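Local coordinates for putative phenazine biosynthesis PhzC/PhzF protein (Clostridium difficile, PDB 4DUN), which is a PhzF-family protein that probably acts as an isomerase, though its substrate and reaction are not established, at residues L45-F50 and A67-C72; L60-P65 and G73-A78. All blocks are in the same frame, centred on the assembly; numbering follows the deposited sequence.

Contact 1: L45-F50 and A67-C72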
ATOM      1  N   LEU A  45       2.262   0.396   3.924  1.00 17.63           N
ATOM      2  CA  LEU A  45       2.248  -0.970   4.418  1.00 16.99           C
ATOM      3  C   LEU A  45       1.132  -1.081   5.485  1.00 19.17           C
ATOM      4  O   LEU A  45       0.738  -0.058   6.047  1.00 19.02           O
ATOM      5  CB  LEU A  45       3.636  -1.384   4.951  1.00 16.93           C
ATOM      6  CG  LEU A  45       4.718  -1.550   3.878  1.00 19.65           C
ATOM      7  CD1 LEU A  45       6.093  -1.760   4.509  1.00 19.00           C
ATOM      8  CD2 LEU A  45       4.372  -2.699   2.909  1.00 21.46           C
ATOM      9  N   PRO A  46       0.575  -2.291   5.744  1.00 16.33           N
ATOM     10  CA  PRO A  46      -0.544  -2.420   6.708  1.00 15.72           C
ATOM     11  C   PRO A  46      -0.289  -1.678   8.029  1.00 18.83           C
ATOM     12  O   PRO A  46      -1.177  -0.992   8.549  1.00 17.14           O
ATOM     13  CB  PRO A  46      -0.645  -3.926   6.920  1.00 17.68           C
ATOM     14  CG  PRO A  46      -0.218  -4.499   5.586  1.00 22.17           C
ATOM     15  CD  PRO A  46       0.908  -3.601   5.124  1.00 17.74           C
ATOM     16  N   GLU A  47       0.957  -1.760   8.514  1.00 16.06           N
ATOM     17  CA  GLU A  47       1.436  -0.974   9.647  1.00 15.69           C
ATOM     18  C   GLU A  47       2.893  -0.613   9.459  1.00 18.76           C
ATOM     19  O   GLU A  47       3.657  -1.396   8.866  1.00 18.91           O
ATOM     20  CB  GLU A  47       1.304  -1.736  10.993  1.00 17.98           C
ATOM     21  CG  GLU A  47      -0.097  -1.813  11.593  1.00 21.91           C
ATOM     22  CD  GLU A  47      -0.989  -2.923  11.069  1.00 31.11           C
ATOM     23  OE1 GLU A  47      -0.489  -3.831  10.361  1.00 21.54           O
ATOM     24  OE2 GLU A  47      -2.211  -2.860  11.338  1.00 28.32           O
ATOM     25  N   THR A  48       3.284   0.554  10.006  1.00 15.15           N
ATOM     26  CA  THR A  48       4.673   0.958  10.228  1.00 15.16           C
ATOM     27  C   THR A  48       4.831   1.071  11.736  1.00 17.88           C
ATOM     28  O   THR A  48       4.087   1.824  12.388  1.00 17.47           O
ATOM     29  CB  THR A  48       5.101   2.248   9.495  1.00 17.28           C
ATOM     30  OG1 THR A  48       5.001   2.000   8.096  1.00 18.10           O
ATOM     31  CG2 THR A  48       6.556   2.641   9.829  1.00 16.02           C
ATOM     32  N   ALA A  49       5.799   0.324  12.280  1.00 15.28           N
ATOM     33  CA  ALA A  49       6.180   0.337  13.692  1.00 15.87           C
ATOM     34  C   ALA A  49       7.306   1.353  13.888  1.00 18.88           C
ATOM     35  O   ALA A  49       8.198   1.456  13.035  1.00 19.08           O
ATOM     36  CB  ALA A  49       6.633  -1.051  14.128  1.00 17.27           C
ATOM     37  N   PHE A  50       7.222   2.147  14.948  1.00 14.94           N
ATOM     38  CA  PHE A  50       8.244   3.149  15.265  1.00 15.51           C
ATOM     39  C   PHE A  50       8.823   2.801  16.600  1.00 19.82           C
ATOM     40  O   PHE A  50       8.077   2.762  17.583  1.00 18.51           O
ATOM     41  CB  PHE A  50       7.654   4.577  15.292  1.00 17.48           C
ATOM     42  CG  PHE A  50       7.196   5.045  13.947  1.00 18.02           C
ATOM     43  CD1 PHE A  50       5.904   4.768  13.496  1.00 19.25           C
ATOM     44  CD2 PHE A  50       8.051   5.762  13.117  1.00 19.95           C
ATOM     45  CE1 PHE A  50       5.503   5.132  12.208  1.00 19.05           C
ATOM     46  CE2 PHE A  50       7.639   6.144  11.825  1.00 21.18           C
ATOM     47  CZ  PHE A  50       6.375   5.820  11.385  1.00 17.82           C
ATOM     48  N   ALA A  67      -4.122   5.837  10.716  1.00 19.41           N
ATOM     49  CA  ALA A  67      -4.207   6.214  12.127  1.00 19.98           C
ATOM     50  C   ALA A  67      -3.226   5.481  13.005  1.00 20.66           C
ATOM     51  O   ALA A  67      -2.753   4.391  12.654  1.00 20.36           O
ATOM     52  CB  ALA A  67      -5.620   5.940  12.647  1.00 21.90           C
ATOM     53  N   GLU A  68      -2.991   6.035  14.200  1.00 17.57           N
ATOM     54  CA  GLU A  68      -2.211   5.339  15.209  1.00 17.42           C
ATOM     55  C   GLU A  68      -3.102   4.272  15.852  1.00 23.05           C
ATOM     56  O   GLU A  68      -4.296   4.505  16.024  1.00 23.77           O
ATOM     57  CB  GLU A  68      -1.698   6.316  16.256  1.00 18.55           C
ATOM     58  CG  GLU A  68      -0.731   5.644  17.216  1.00 22.28           C
ATOM     59  CD  GLU A  68      -0.141   6.501  18.318  1.00 24.39           C
ATOM     60  OE1 GLU A  68      -0.439   7.716  18.367  1.00 22.44           O
ATOM     61  OE2 GLU A  68       0.677   5.959  19.098  1.00 22.28           O
ATOM     62  N   ILE A  69      -2.547   3.094  16.156  1.00 19.73           N
ATOM     63  CA  ILE A  69      -3.328   2.008  16.767  1.00 18.53           C
ATOM     64  C   ILE A  69      -2.702   1.678  18.113  1.00 21.70           C
ATOM     65  O   ILE A  69      -1.548   2.058  18.362  1.00 20.62           O
ATOM     66  CB  ILE A  69      -3.487   0.784  15.832  1.00 20.62           C
ATOM     67  CG1 ILE A  69      -2.110   0.195  15.422  1.00 19.33           C
ATOM     68  CG2 ILE A  69      -4.374   1.152  14.628  1.00 20.28           C
ATOM     69  CD1 ILE A  69      -2.177  -1.121  14.673  1.00 21.51           C
ATOM     70  N   ASP A  70      -3.454   0.982  18.984  1.00 20.09           N
ATOM     71  CA  ASP A  70      -2.981   0.729  20.350  1.00 21.63           C
ATOM     72  C   ASP A  70      -2.399  -0.658  20.602  1.00 24.58           C
ATOM     73  O   ASP A  70      -1.865  -0.907  21.689  1.00 23.29           O
ATOM     74  CB  ASP A  70      -4.121   0.990  21.343  1.00 24.98           C
ATOM     75  CG  ASP A  70      -4.572   2.439  21.357  1.00 34.92           C
ATOM     76  OD1 ASP A  70      -3.737   3.330  21.050  1.00 34.35           O
ATOM     77  OD2 ASP A  70      -5.763   2.683  21.627  1.00 38.12           O
ATOM     78  N   LEU A  71      -2.518  -1.563  19.636  1.00 20.59           N
ATOM     79  CA  LEU A  71      -1.969  -2.907  19.779  1.00 21.13           C
ATOM     80  C   LEU A  71      -1.754  -3.507  18.412  1.00 22.87           C
ATOM     81  O   LEU A  71      -2.595  -3.329  17.525  1.00 21.89           O
ATOM     82  CB  LEU A  71      -2.908  -3.809  20.609  1.00 22.44           C
ATOM     83  CG  LEU A  71      -2.285  -5.033  21.295  1.00 28.69           C
ATOM     84  CD1 LEU A  71      -1.260  -4.631  22.375  1.00 29.68           C
ATOM     85  CD2 LEU A  71      -3.357  -5.867  21.966  1.00 32.38           C
ATOM     86  N   CYS A  72      -0.654  -4.249  18.250  1.00 18.30           N
ATOM     87  CA  CYS A  72      -0.371  -4.923  17.006  1.00 17.27           C
ATOM     88  C   CYS A  72       0.678  -6.000  17.197  1.00 21.65           C
ATOM     89  O   CYS A  72       1.878  -5.740  17.042  1.00 21.04           O
ATOM     90  CB  CYS A  72       0.037  -3.938  15.924  1.00 16.69           C
ATOM     91  SG  CYS A  72       0.152  -4.714  14.306  1.00 19.88           S
TER

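Contact 2: L60-P65 and G73-A78. With NI (nickel (II) ion), chain D; SO4 (sulfate ion), chain B.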
ATOM      1  N   LEU A  60       7.432   1.812  21.736  1.00 16.23           N
ATOM      2  CA  LEU A  60       6.954   1.260  20.460  1.00 15.63           C
ATOM      3  C   LEU A  60       5.557   1.772  20.163  1.00 19.60           C
ATOM      4  O   LEU A  60       4.666   1.636  21.003  1.00 19.51           O
ATOM      5  CB  LEU A  60       6.980  -0.290  20.498  1.00 14.92           C
ATOM      6  CG  LEU A  60       6.302  -1.082  19.334  1.00 18.26           C
ATOM      7  CD1 LEU A  60       6.998  -0.813  17.980  1.00 19.73           C
ATOM      8  CD2 LEU A  60       6.241  -2.600  19.640  1.00 18.47           C
ATOM      9  N   ARG A  61       5.414   2.390  18.991  1.00 15.54           N
ATOM     10  CA  ARG A  61       4.125   2.769  18.425  1.00 14.37           C
ATOM     11  C   ARG A  61       3.896   2.153  17.032  1.00 18.85           C
ATOM     12  O   ARG A  61       4.805   1.846  16.364  1.00 18.12           O
ATOM     13  CB  ARG A  61       3.948   4.290  18.347  1.00 13.61           C
ATOM     14  CG  ARG A  61       4.095   5.032  19.659  1.00 16.23           C
ATOM     15  CD  ARG A  61       4.046   6.556  19.463  1.00 17.15           C
ATOM     16  NE  ARG A  61       4.271   7.346  20.668  1.00 20.59           N
ATOM     17  CZ  ARG A  61       3.301   7.937  21.348  1.00 27.91           C
ATOM     18  NH1 ARG A  61       2.066   7.821  20.962  1.00 22.63           N
ATOM     19  NH2 ARG A  61       3.555   8.656  22.408  1.00 21.52           N
ATOM     20  N   TRP A  62       2.649   1.996  16.676  1.00 15.96           N
ATOM     21  CA  TRP A  62       2.277   1.484  15.383  1.00 16.05           C
ATOM     22  C   TRP A  62       1.255   2.389  14.729  1.00 18.24           C
ATOM     23  O   TRP A  62       0.342   2.839  15.351  1.00 16.52           O
ATOM     24  CB  TRP A  62       1.681   0.080  15.452  1.00 15.83           C
ATOM     25  CG  TRP A  62       2.263  -0.870  16.432  1.00 16.25           C
ATOM     26  CD1 TRP A  62       3.208  -1.803  16.195  1.00 18.73           C
ATOM     27  CD2 TRP A  62       1.905  -1.012  17.790  1.00 16.23           C
ATOM     28  NE1 TRP A  62       3.458  -2.511  17.291  1.00 17.61           N
ATOM     29  CE2 TRP A  62       2.693  -2.035  18.311  1.00 20.12           C
ATOM     30  CE3 TRP A  62       1.005  -0.366  18.621  1.00 18.16           C
ATOM     31  CZ2 TRP A  62       2.597  -2.440  19.599  1.00 19.75           C
ATOM     32  CZ3 TRP A  62       0.935  -0.753  19.897  1.00 19.76           C
ATOM     33  CH2 TRP A  62       1.721  -1.776  20.383  1.00 19.98           C
ATOM     34  N   PHE A  63       1.430   2.573  13.434  1.00 16.04           N
ATOM     35  CA  PHE A  63       0.529   3.379  12.629  1.00 15.95           C
ATOM     36  C   PHE A  63       0.132   2.628  11.385  1.00 19.21           C
ATOM     37  O   PHE A  63       0.999   2.092  10.688  1.00 17.93           O
ATOM     38  CB  PHE A  63       1.231   4.680  12.215  1.00 17.26           C
ATOM     39  CG  PHE A  63       1.400   5.695  13.305  1.00 17.93           C
ATOM     40  CD1 PHE A  63       2.395   5.542  14.273  1.00 20.25           C
ATOM     41  CD2 PHE A  63       0.611   6.840  13.339  1.00 20.29           C
ATOM     42  CE1 PHE A  63       2.571   6.507  15.271  1.00 21.35           C
ATOM     43  CE2 PHE A  63       0.800   7.807  14.336  1.00 22.94           C
ATOM     44  CZ  PHE A  63       1.773   7.624  15.298  1.00 20.19           C
ATOM     45  N   THR A  64      -1.165   2.625  11.074  1.00 17.45           N
ATOM     46  CA  THR A  64      -1.605   2.130   9.771  1.00 16.98           C
ATOM     47  C   THR A  64      -1.377   3.322   8.807  1.00 19.31           C
ATOM     48  O   THR A  64      -1.085   4.421   9.295  1.00 18.52           O
ATOM     49  CB  THR A  64      -3.093   1.701   9.803  1.00 18.98           C
ATOM     50  OG1 THR A  64      -3.881   2.884   9.967  1.00 19.53           O
ATOM     51  CG2 THR A  64      -3.407   0.646  10.883  1.00 20.57           C
ATOM     52  N   PRO A  65      -1.651   3.215   7.493  1.00 17.57           N
ATOM     53  CA  PRO A  65      -1.529   4.409   6.630  1.00 19.32           C
ATOM     54  C   PRO A  65      -2.530   5.534   6.995  1.00 24.35           C
ATOM     55  O   PRO A  65      -2.415   6.644   6.462  1.00 24.47           O
ATOM     56  CB  PRO A  65      -1.845   3.849   5.240  1.00 21.02           C
ATOM     57  CG  PRO A  65      -1.420   2.394   5.324  1.00 23.36           C
ATOM     58  CD  PRO A  65      -1.942   2.005   6.690  1.00 19.01           C
ATOM     59  N   GLY A  73       0.225  -7.195  17.575  1.00 19.27           N
ATOM     60  CA  GLY A  73       1.123  -8.315  17.829  1.00 19.20           C
ATOM     61  C   GLY A  73       2.046  -8.684  16.673  1.00 21.11           C
ATOM     62  O   GLY A  73       3.243  -8.888  16.883  1.00 20.88           O
ATOM     63  N   HIS A  74       1.512  -8.776  15.449  1.00 18.09           N
ATOM     64  CA  HIS A  74       2.319  -9.201  14.293  1.00 17.09           C
ATOM     65  C   HIS A  74       3.412  -8.143  13.949  1.00 19.69           C
ATOM     66  O   HIS A  74       4.557  -8.538  13.671  1.00 17.78           O
ATOM     67  CB  HIS A  74       1.428  -9.568  13.062  1.00 17.59           C
ATOM     68  CG  HIS A  74       0.385  -8.528  12.705  1.00 20.54           C
ATOM     69  ND1 HIS A  74       0.678  -7.475  11.854  1.00 21.59           N
ATOM     70  CD2 HIS A  74      -0.924  -8.444  13.065  1.00 22.39           C
ATOM     71  CE1 HIS A  74      -0.448  -6.780  11.723  1.00 20.62           C
ATOM     72  NE2 HIS A  74      -1.432  -7.301  12.456  1.00 21.49           N
ATOM     73  N   ALA A  75       3.107  -6.824  14.048  1.00 18.24           N
ATOM     74  CA  ALA A  75       4.158  -5.819  13.775  1.00 17.95           C
ATOM     75  C   ALA A  75       5.141  -5.746  14.938  1.00 18.53           C
ATOM     76  O   ALA A  75       6.296  -5.383  14.723  1.00 17.47           O
ATOM     77  CB  ALA A  75       3.565  -4.440  13.496  1.00 18.72           C
ATOM     78  N   THR A  76       4.700  -6.139  16.169  1.00 16.01           N
ATOM     79  CA  THR A  76       5.575  -6.184  17.338  1.00 15.90           C
ATOM     80  C   THR A  76       6.650  -7.269  17.117  1.00 18.26           C
ATOM     81  O   THR A  76       7.815  -7.044  17.456  1.00 16.56           O
ATOM     82  CB  THR A  76       4.785  -6.384  18.632  1.00 17.86           C
ATOM     83  OG1 THR A  76       3.878  -5.279  18.761  1.00 16.61           O
ATOM     84  CG2 THR A  76       5.694  -6.424  19.883  1.00 16.98           C
ATOM     85  N   LEU A  77       6.260  -8.429  16.546  1.00 15.59           N
ATOM     86  CA  LEU A  77       7.209  -9.508  16.222  1.00 14.95           C
ATOM     87  C   LEU A  77       8.264  -8.950  15.234  1.00 18.56           C
ATOM     88  O   LEU A  77       9.470  -9.132  15.451  1.00 18.29           O
ATOM     89  CB  LEU A  77       6.449 -10.715  15.628  1.00 15.78           C
ATOM     90  CG  LEU A  77       7.244 -12.021  15.451  1.00 19.69           C
ATOM     91  CD1 LEU A  77       6.316 -13.231  15.491  1.00 20.24           C
ATOM     92  CD2 LEU A  77       7.982 -12.043  14.105  1.00 21.01           C
ATOM     93  N   ALA A  78       7.809  -8.228  14.171  1.00 15.57           N
ATOM     94  CA  ALA A  78       8.728  -7.613  13.198  1.00 16.70           C
ATOM     95  C   ALA A  78       9.716  -6.649  13.897  1.00 19.69           C
ATOM     96  O   ALA A  78      10.909  -6.673  13.584  1.00 18.04           O
ATOM     97  CB  ALA A  78       7.951  -6.871  12.113  1.00 17.58           C
TER
HETATM   98 NI    NI D 303      -3.343  -6.694  12.818  0.80 17.91          NI
HETATM   99  S   SO4 B 301      -2.133  -9.729  16.723  0.80 19.17           S
HETATM  100  O1  SO4 B 301      -2.209  -8.277  16.678  0.80 22.25           O
HETATM  101  O2  SO4 B 301      -1.693 -10.210  18.052  0.80 22.96           O
HETATM  102  O3  SO4 B 301      -3.446 -10.225  16.447  0.80 22.18           O
HETATM  103  O4  SO4 B 301      -1.165 -10.181  15.737  0.80 22.40           O

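Contact 1: L45-F50 and A67-C72
E47 meets I69 and C72 through side chains alone, and no hydrogen bond joins 45-50 to 67-72. The tight part is small. C72 SG lies 3.9 Å from E47 CD and 4.0 Å from E47 CG, so the sulfur packs against the base of the carboxylate. Next to the sulfur, I69 CD1 touches E47 CG and E47 OE2, each at 3.8 Å. The I69 and E47 side chains cross at about a right angle, and the isoleucine meets the glutamate with the methyl at its end.

The torsions of E47 explain the fit. CG sits beside the backbone N, anti to the carbonyl carbon (chi1 -77°). The chain then bends at chi2 (84°), which folds the carboxylate back toward P46. The sulfur of C72 also caps a backbone N in the first turn of helix 73-87, with C72 at the N-cap position.

The backbones stay apart, with the nearest CA atoms, those of E47 and C72, 8.5 Å from each other. The looser side is at the partly exposed I69. One bound BTB molecule lies close to E47 OE2, and a second is hydrogen-bonded to D70 OD1. A nickel ion lies about 4 Å from the E47 side chain. BTB probably comes from the crystallisation liquor, but its place beside E47 is consistent with a pocket there. E47 is the predicted active-site residue, so the contact probably forms one wall of the active site of a PhzF-family protein.

Contact 2: L60-P65 and G73-A78
W62 and L60, on strand 57-63, pack against A75 and T76 in the first turns of helix 73-87. This is strand-to-helix packing within the PhzF fold, which is akin to that of diaminopimelate epimerase. The axes of 60-63 and 73-78 come within 9.6 Å, with their N-to-C directions 124° apart.

The first shell centres on T76 OG1. It lies at the indole edge of W62, near the ring plane, and W62 NE1 donates a weak hydrogen bond to it. The N-H points well off the oxygen (127° at the hydrogen), and W62 CZ2 is as near to T76 OG1 as NE1 is, at 3.2 Å. The stronger polar partner of this hydroxyl is C72 O, one helical turn back. T76 OG1 is placed for both because it is anti to the carbonyl carbon (chi1 -60°). Beside this, A75 CB makes an apolar contact with W62 CD1 at 3.8 Å. L60 CD2 reaches the same threonine, 3.7 Å from T76 OG1 and close to its CG2 methyl. L60 CG also lies 3.5 Å above one face of the W62 ring, offset toward its rim.

Outside these residues, C72 and I69 touch W62, and A22 on strand 20-27 backs A75.

Farther out, the start of the helix binds ions. G73 N donates a hydrogen bond to O1 of a sulfate, probably from the crystallisation liquor, and H74 N gives a weak one to sulfate O4. S205 and G204 also bind this sulfate. The H74 side chain turns to a nickel ion. Five further atoms from outside the two segments complete the metal's coordination, and H74 NE2 binds the nickel at 2.0 Å.

In the fold
The centres of the two contacts are about 4 Å apart. All four touching residues of contact 2 are buried, whereas in contact 1 I69 is partly exposed. Contact 1 joins strand 47-54 to strand 68-69 and the turn before helix 73-87. Contact 2 joins the neighbouring strand 57-63 to that helix. Backbone bonds between the two strands tie them together, with T48 N 2.8 Å from F63 O and F50 N 2.8 Å from R61 O. Their chemistry differs. Contact 1 sets a carboxylate against a sulfur and a methyl. Contact 2 is mainly indole and aliphatic packing with one weak hydrogen bond. They meet again at the probable active site, where E47 OE1 lies 3.2 Å from H74 CE1.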